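PDB 6IYH: beta chain from Acipenser persicus, which probably carries oxygen in sturgeon blood, as the haem-binding beta subunit of a four-chain haemoglobin. Local coordinates for residues H62-T65 / V66-V70; A120-P123 / D124-A127; Q130-I133 / A134-S138. All coordinates share one frame; numbering follows the deposited sequence.

Contact 1: residues H62-T65 / V66-V70. With HEM (protoporphyrin IX containing Fe), chain D.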
# COMPACT_ATOMS: atom_id res chain seq x y z
N HIS B 62 -9.57 8.33 23.87
CA HIS B 62 -8.78 7.33 23.18
C HIS B 62 -7.57 7.91 22.45
O HIS B 62 -6.48 7.35 22.45
CB HIS B 62 -9.59 6.44 22.21
CG HIS B 62 -8.79 5.28 21.76
ND1 HIS B 62 -8.37 4.32 22.65
CD2 HIS B 62 -8.21 4.99 20.56
CE1 HIS B 62 -7.56 3.49 22.03
NE2 HIS B 62 -7.47 3.84 20.75
N GLY B 63 -7.79 9.06 21.85
CA GLY B 63 -6.70 9.76 21.18
C GLY B 63 -5.58 10.07 22.19
O GLY B 63 -4.39 9.93 21.88
N LYS B 64 -5.95 10.50 23.38
CA LYS B 64 -4.92 10.69 24.43
C LYS B 64 -4.19 9.40 24.76
O LYS B 64 -2.99 9.37 24.92
CB LYS B 64 -5.60 11.29 25.67
CG LYS B 64 -4.67 11.67 26.81
CD LYS B 64 -5.44 12.08 28.07
CE LYS B 64 -4.42 12.56 29.08
NZ LYS B 64 -5.01 13.30 30.23
N THR B 65 -4.91 8.31 24.92
CA THR B 65 -4.28 6.99 25.18
C THR B 65 -3.24 6.65 24.10
O THR B 65 -2.13 6.18 24.41
CB THR B 65 -5.39 5.92 25.32
OG1 THR B 65 -6.24 6.23 26.46
CG2 THR B 65 -4.83 4.51 25.45
N VAL B 66 -3.59 6.84 22.82
CA VAL B 66 -2.68 6.57 21.72
C VAL B 66 -1.42 7.46 21.83
O VAL B 66 -0.32 6.96 21.70
CB VAL B 66 -3.37 6.77 20.34
CG1 VAL B 66 -2.34 6.63 19.23
CG2 VAL B 66 -4.48 5.74 20.15
N LEU B 67 -1.58 8.75 22.10
CA LEU B 67 -0.46 9.64 22.16
C LEU B 67 0.45 9.33 23.38
O LEU B 67 1.63 9.38 23.28
CB LEU B 67 -0.90 11.07 22.07
CG LEU B 67 -0.82 11.68 20.70
CD1 LEU B 67 0.67 11.94 20.41
CD2 LEU B 67 -1.44 10.77 19.63
N ASP B 68 -0.14 8.91 24.48
CA ASP B 68 0.66 8.36 25.62
C ASP B 68 1.51 7.19 25.27
O ASP B 68 2.67 7.14 25.66
CB ASP B 68 -0.23 8.07 26.82
CG ASP B 68 -0.72 9.33 27.47
OD1 ASP B 68 -0.23 10.39 27.09
OD2 ASP B 68 -1.60 9.25 28.38
N SER B 69 0.99 6.30 24.39
CA SER B 69 1.73 5.17 23.86
C SER B 69 2.82 5.59 22.93
O SER B 69 3.87 5.01 22.92
CB SER B 69 0.73 4.25 23.15
OG SER B 69 1.32 3.09 22.70
N VAL B 70 2.60 6.64 22.15
CA VAL B 70 3.69 7.22 21.37
C VAL B 70 4.78 7.68 22.35
O VAL B 70 5.95 7.42 22.17
CB VAL B 70 3.18 8.39 20.52
CG1 VAL B 70 4.37 9.12 19.90
CG2 VAL B 70 2.23 7.95 19.39
CHA HEM D . -6.47 0.29 21.58
CHB HEM D . -2.19 2.28 20.68
CHC HEM D . -3.39 2.51 15.97
CHD HEM D . -7.61 0.37 16.91
C1A HEM D . -5.19 0.79 21.69
C2A HEM D . -4.55 0.99 22.95
C3A HEM D . -3.38 1.56 22.71
C4A HEM D . -3.27 1.76 21.31
CMA HEM D . -2.33 1.96 23.75
CAA HEM D . -5.06 0.61 24.33
CBA HEM D . -4.52 -0.76 24.70
CGA HEM D . -4.93 -1.25 26.08
O1A HEM D . -6.12 -1.52 26.35
O2A HEM D . -4.08 -1.41 26.97
C1B HEM D . -2.14 2.54 19.29
C2B HEM D . -1.02 3.13 18.61
C3B HEM D . -1.40 3.26 17.31
C4B HEM D . -2.70 2.61 17.18
CMB HEM D . 0.30 3.68 19.19
CAB HEM D . -0.72 3.81 16.13
CBB HEM D . 0.35 4.63 16.20
C1C HEM D . -4.66 2.02 15.78
C2C HEM D . -5.40 1.93 14.54
C3C HEM D . -6.61 1.30 14.82
C4C HEM D . -6.57 0.93 16.24
CMC HEM D . -4.92 2.62 13.31
CAC HEM D . -7.79 1.04 13.96
CBC HEM D . -7.87 1.57 12.73
C1D HEM D . -7.63 0.25 18.31
C2D HEM D . -8.81 -0.24 19.00
C3D HEM D . -8.51 -0.32 20.30
C4D HEM D . -7.14 0.19 20.36
CMD HEM D . -10.11 -0.71 18.34
CAD HEM D . -9.40 -0.75 21.46
CBD HEM D . -10.30 0.50 21.72
CGD HEM D . -11.30 0.40 22.86
O1D HEM D . -11.00 0.73 24.02
O2D HEM D . -12.46 0.07 22.61
NA HEM D . -4.41 1.26 20.72
NB HEM D . -3.08 2.17 18.39
NC HEM D . -5.40 1.36 16.75
ND HEM D . -6.58 0.50 19.12
FE HEM D . -4.88 1.27 18.77
O HOH W 1 -5.75 3.16 18.86
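The imidazole of H62 meets the haem with one edge and lies near V66 obliquely. In the plane of the ring, at that edge, are haem C1A and the water on the iron; haem CHA is near the plane as well, 3.4 Å from H62 CE1. CG2 of V66 approaches from neither a face nor an edge, 3.6 Å from NE2, and the ring of F41 also meets the imidazole. The flat porphyrin in turn carries V66 CG1 over one pyrrole, 3.8 Å from C2B on the same side as the water. T65 CG2 is 4.0 Å from the ring methyl CMA, and S69 OG lies at the porphyrin rim, 3.7 Å from CMB.

Two torsions account for this. H62 swings CG to the position opposite its own nitrogen (chi1 -169°), which carries the ring out to the haem, while V66 with chi1 174° sends CG1 to the porphyrin and leaves CG2 for the imidazole. The helix 57-75 holds both side chains on one side, one turn apart, through V66 N bonded to H62 O (3.0 Å, 163° at the hydrogen). On its other side L67 packs against helices 19-33 and 100-117, and K64 pairs with E20.

A histidine and a valine one turn apart over the haem are the hallmark of the distal pocket of globins. The water joins iron and imidazole: it binds FE at 2.1 Å and hydrogen-bonds to H62 NE2 at 2.6 Å. An alanine in place of H62 would probably leave that water without its imidazole partner and open a gap beside V66 CG2. A polar group poised over the sixth iron site is consistent with stabilising bound oxygen, as in other haemoglobins.

Contact 2: residues A120-P123 / D124-A127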
# COMPACT_ATOMS: atom_id res chain seq x y z
N ALA B 120 8.01 25.82 13.10
CA ALA B 120 8.89 25.01 13.93
C ALA B 120 9.04 23.53 13.53
O ALA B 120 9.99 22.79 13.98
CB ALA B 120 8.44 25.06 15.36
N TYR B 121 8.06 23.05 12.76
CA TYR B 121 8.10 21.66 12.23
C TYR B 121 8.85 21.74 10.95
O TYR B 121 8.33 21.72 9.86
CB TYR B 121 6.67 21.15 12.06
CG TYR B 121 6.54 19.65 11.89
CD1 TYR B 121 6.91 18.79 12.88
CD2 TYR B 121 5.89 19.13 10.78
CE1 TYR B 121 6.72 17.41 12.78
CE2 TYR B 121 5.67 17.78 10.66
CZ TYR B 121 6.06 16.91 11.67
OH TYR B 121 5.84 15.56 11.56
N THR B 122 10.15 22.03 11.09
CA THR B 122 11.00 22.22 9.94
C THR B 122 11.17 20.93 9.13
O THR B 122 10.90 19.85 9.64
CB THR B 122 12.42 22.66 10.41
OG1 THR B 122 12.94 21.71 11.32
CG2 THR B 122 12.36 24.00 11.01
N PRO B 123 11.72 21.02 7.92
CA PRO B 123 11.90 19.73 7.21
C PRO B 123 12.71 18.64 7.95
O PRO B 123 12.35 17.47 7.93
CB PRO B 123 12.53 20.16 5.89
CG PRO B 123 11.99 21.54 5.69
CD PRO B 123 12.09 22.14 7.04
N ASP B 124 13.79 19.02 8.66
CA ASP B 124 14.58 18.08 9.44
C ASP B 124 13.83 17.49 10.60
O ASP B 124 14.00 16.32 10.93
CB ASP B 124 15.93 18.70 9.93
CG ASP B 124 15.75 19.78 11.00
OD1 ASP B 124 15.19 20.78 10.64
OD2 ASP B 124 16.15 19.58 12.16
N VAL B 125 13.02 18.31 11.24
CA VAL B 125 12.26 17.89 12.40
C VAL B 125 11.16 16.91 11.90
O VAL B 125 10.99 15.87 12.50
CB VAL B 125 11.67 19.10 13.18
CG1 VAL B 125 10.60 18.61 14.17
CG2 VAL B 125 12.83 19.78 13.95
N GLN B 126 10.47 17.30 10.84
CA GLN B 126 9.48 16.34 10.17
C GLN B 126 10.14 15.05 9.79
O GLN B 126 9.60 14.00 9.98
CB GLN B 126 8.75 16.96 8.96
CG GLN B 126 7.82 15.92 8.30
CD GLN B 126 7.24 16.41 7.05
OE1 GLN B 126 7.44 17.49 6.68
NE2 GLN B 126 6.51 15.60 6.42
N ALA B 127 11.39 15.09 9.26
CA ALA B 127 12.06 13.88 8.82
C ALA B 127 12.32 12.99 9.97
O ALA B 127 12.09 11.79 9.90
CB ALA B 127 13.33 14.18 8.02
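With chi1 of 56° in T122 and 69° in D124, each side chain tucks its polar branch between its own nitrogen and carbonyl carbon, and the two ends meet at the start of helix 123-142. T122 is the N-cap of this last long helix of the globin fold. Its OG1 donates to D124 OD1 over a short 2.5 Å, reaching the carboxylate from above its plane, 44° out of it. The hydroxyl is also wedged against V125, 3.3 Å from CG2. P123 fills the first helical position, where its lack of an N-H costs no bond along the helix.

Just before the cap, Y121 is the centre of an inverse gamma turn, with a weak bond from T122 N to A120 O. The phenol ring lies alongside the first helical turn. Q126 CB stands over one face of the ring, 4.0 Å from the centroid and displaced toward the rim, in a CH-pi contact. The extended Q126 chain carries its amide on nearly parallel to the phenol plane. V125 CG1 approaches the same ring obliquely, 3.9 Å from CD1.

The polar ends of these groups find partners beyond the cap. Y121 OH bonds to S110 of helix 100-117, whereas Q126 OE1 accepts from a basic side chain of another protein's chain. A second bond from that chain reaches Y121 O, so the helix start forms part of an interface between unlike subunits of the assembly.

The first regular turn closes as Q126 N bonds to T122 O at 2.9 Å.

Contact 3: residues Q130-I133 / A134-S138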
# COMPACT_ATOMS: atom_id res chain seq x y z
N GLN B 130 8.95 11.49 11.04
CA GLN B 130 8.55 10.43 10.11
C GLN B 130 9.30 9.12 10.38
O GLN B 130 8.74 8.05 10.38
CB GLN B 130 8.75 10.90 8.72
CG GLN B 130 8.36 9.88 7.66
CD GLN B 130 6.87 9.59 7.71
OE1 GLN B 130 6.06 10.45 8.05
NE2 GLN B 130 6.53 8.32 7.43
N LYS B 131 10.59 9.23 10.75
CA LYS B 131 11.34 8.07 11.10
C LYS B 131 10.78 7.46 12.35
O LYS B 131 10.62 6.24 12.45
CB LYS B 131 12.85 8.46 11.23
CG LYS B 131 13.72 7.31 11.68
CD LYS B 131 15.16 7.76 11.76
CE LYS B 131 15.98 6.68 12.42
NZ LYS B 131 17.42 7.06 12.26
N MET B 132 10.45 8.27 13.36
CA MET B 132 9.85 7.76 14.56
C MET B 132 8.52 7.09 14.27
O MET B 132 8.20 6.01 14.79
CB MET B 132 9.61 8.87 15.62
CG MET B 132 9.09 8.42 16.97
SD MET B 132 10.39 7.49 17.91
CE MET B 132 9.44 6.24 18.65
N ILE B 133 7.70 7.77 13.49
CA ILE B 133 6.40 7.13 13.09
C ILE B 133 6.60 5.76 12.40
O ILE B 133 5.89 4.83 12.66
CB ILE B 133 5.60 8.17 12.27
CG1 ILE B 133 5.04 9.21 13.19
CG2 ILE B 133 4.47 7.53 11.43
CD1 ILE B 133 4.70 10.50 12.51
N ALA B 134 7.51 5.70 11.43
CA ALA B 134 7.85 4.46 10.72
C ALA B 134 8.29 3.37 11.67
O ALA B 134 7.91 2.23 11.53
CB ALA B 134 8.85 4.78 9.64
N VAL B 135 9.05 3.72 12.70
CA VAL B 135 9.50 2.73 13.63
C VAL B 135 8.33 2.23 14.48
O VAL B 135 8.24 1.06 14.73
CB VAL B 135 10.62 3.31 14.52
CG1 VAL B 135 10.88 2.42 15.71
CG2 VAL B 135 11.88 3.52 13.68
N ILE B 136 7.42 3.14 14.83
CA ILE B 136 6.20 2.74 15.57
C ILE B 136 5.32 1.81 14.70
O ILE B 136 4.80 0.79 15.18
CB ILE B 136 5.40 3.97 16.07
CG1 ILE B 136 6.16 4.66 17.22
CG2 ILE B 136 4.01 3.57 16.51
CD1 ILE B 136 5.74 6.10 17.51
N ILE B 137 5.14 2.20 13.44
CA ILE B 137 4.32 1.39 12.55
C ILE B 137 4.89 -0.03 12.38
O ILE B 137 4.16 -1.04 12.40
CB ILE B 137 4.21 2.07 11.20
CG1 ILE B 137 3.31 3.30 11.34
CG2 ILE B 137 3.64 1.13 10.14
CD1 ILE B 137 3.52 4.31 10.26
N SER B 138 6.16 -0.09 12.16
CA SER B 138 6.83 -1.35 12.00
C SER B 138 6.64 -2.19 13.30
O SER B 138 6.34 -3.41 13.24
CB SER B 138 8.29 -1.11 11.63
OG SER B 138 8.95 -2.36 11.69
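M132 meets I136 and I133 meets I137, each pair one turn apart on helix 123-142, and the kinds of contact along this part of the helix separate cleanly. The apolar ones come first. M132 bends at chi2 and chi3, which turns its terminal methyl along the helix until CE lies 3.9 Å from I136 CD1. I133 and I137 come closer: the branch methyl CG2 of I133 touches I137 CD1 at 3.6 Å. Here I133 has CG2 opposite its own nitrogen, with chi1 of -75° for CG1, and that places the short branch toward the next turn.

Backbone bonds form the second group. Four i to i+4 bonds join the two segments, from A134 N to Q130 O through I137 N to I133 O; the last is the shortest, at 2.8 Å. Aliphatic carbons press on the same carbonyls. V135 CG2 lies 3.2 Å from K131 O, and I137 CG1 is 3.3 Å from I133 O, so these oxygens are tightly covered by the side chains of the following turn.

Charge enters through K131 alone. Its extended chain leads NZ away from the helix to a salt bridge with E6 and a bond to the carbonyl of E1, and W2 adds a cation-pi contact, tying the chain's N-terminal region to this helix.

Among the neighbouring helices, I136 reaches the haem and packs on V70 and A73 of helix 57-75, M132 and V135 rest on V80 of helix 80-83, and I137 lies on F102 and Q103 of helix 100-117.

The three contacts follow one another along the chain, from the haem out to contact 2 and back to the haem at contact 3. Contact 1 forms the distal wall of the pocket, and contact 3 joins it through V70 CG1, 4.1 Å from I136 CD1, though their centres are about 15 Å apart. The I136 side chain also lies about 4 Å from the haem, so contact 3 lends one residue, I136, to the pocket. Contact 2 starts the helix that contact 3 continues; their centres are about 15 Å apart. It does not touch contact 1: their nearest atoms are about 11 Å apart, and the Y121 side chain is about 13 Å from the haem. Helix 123-142 thus connects a subunit interface with the ligand pocket.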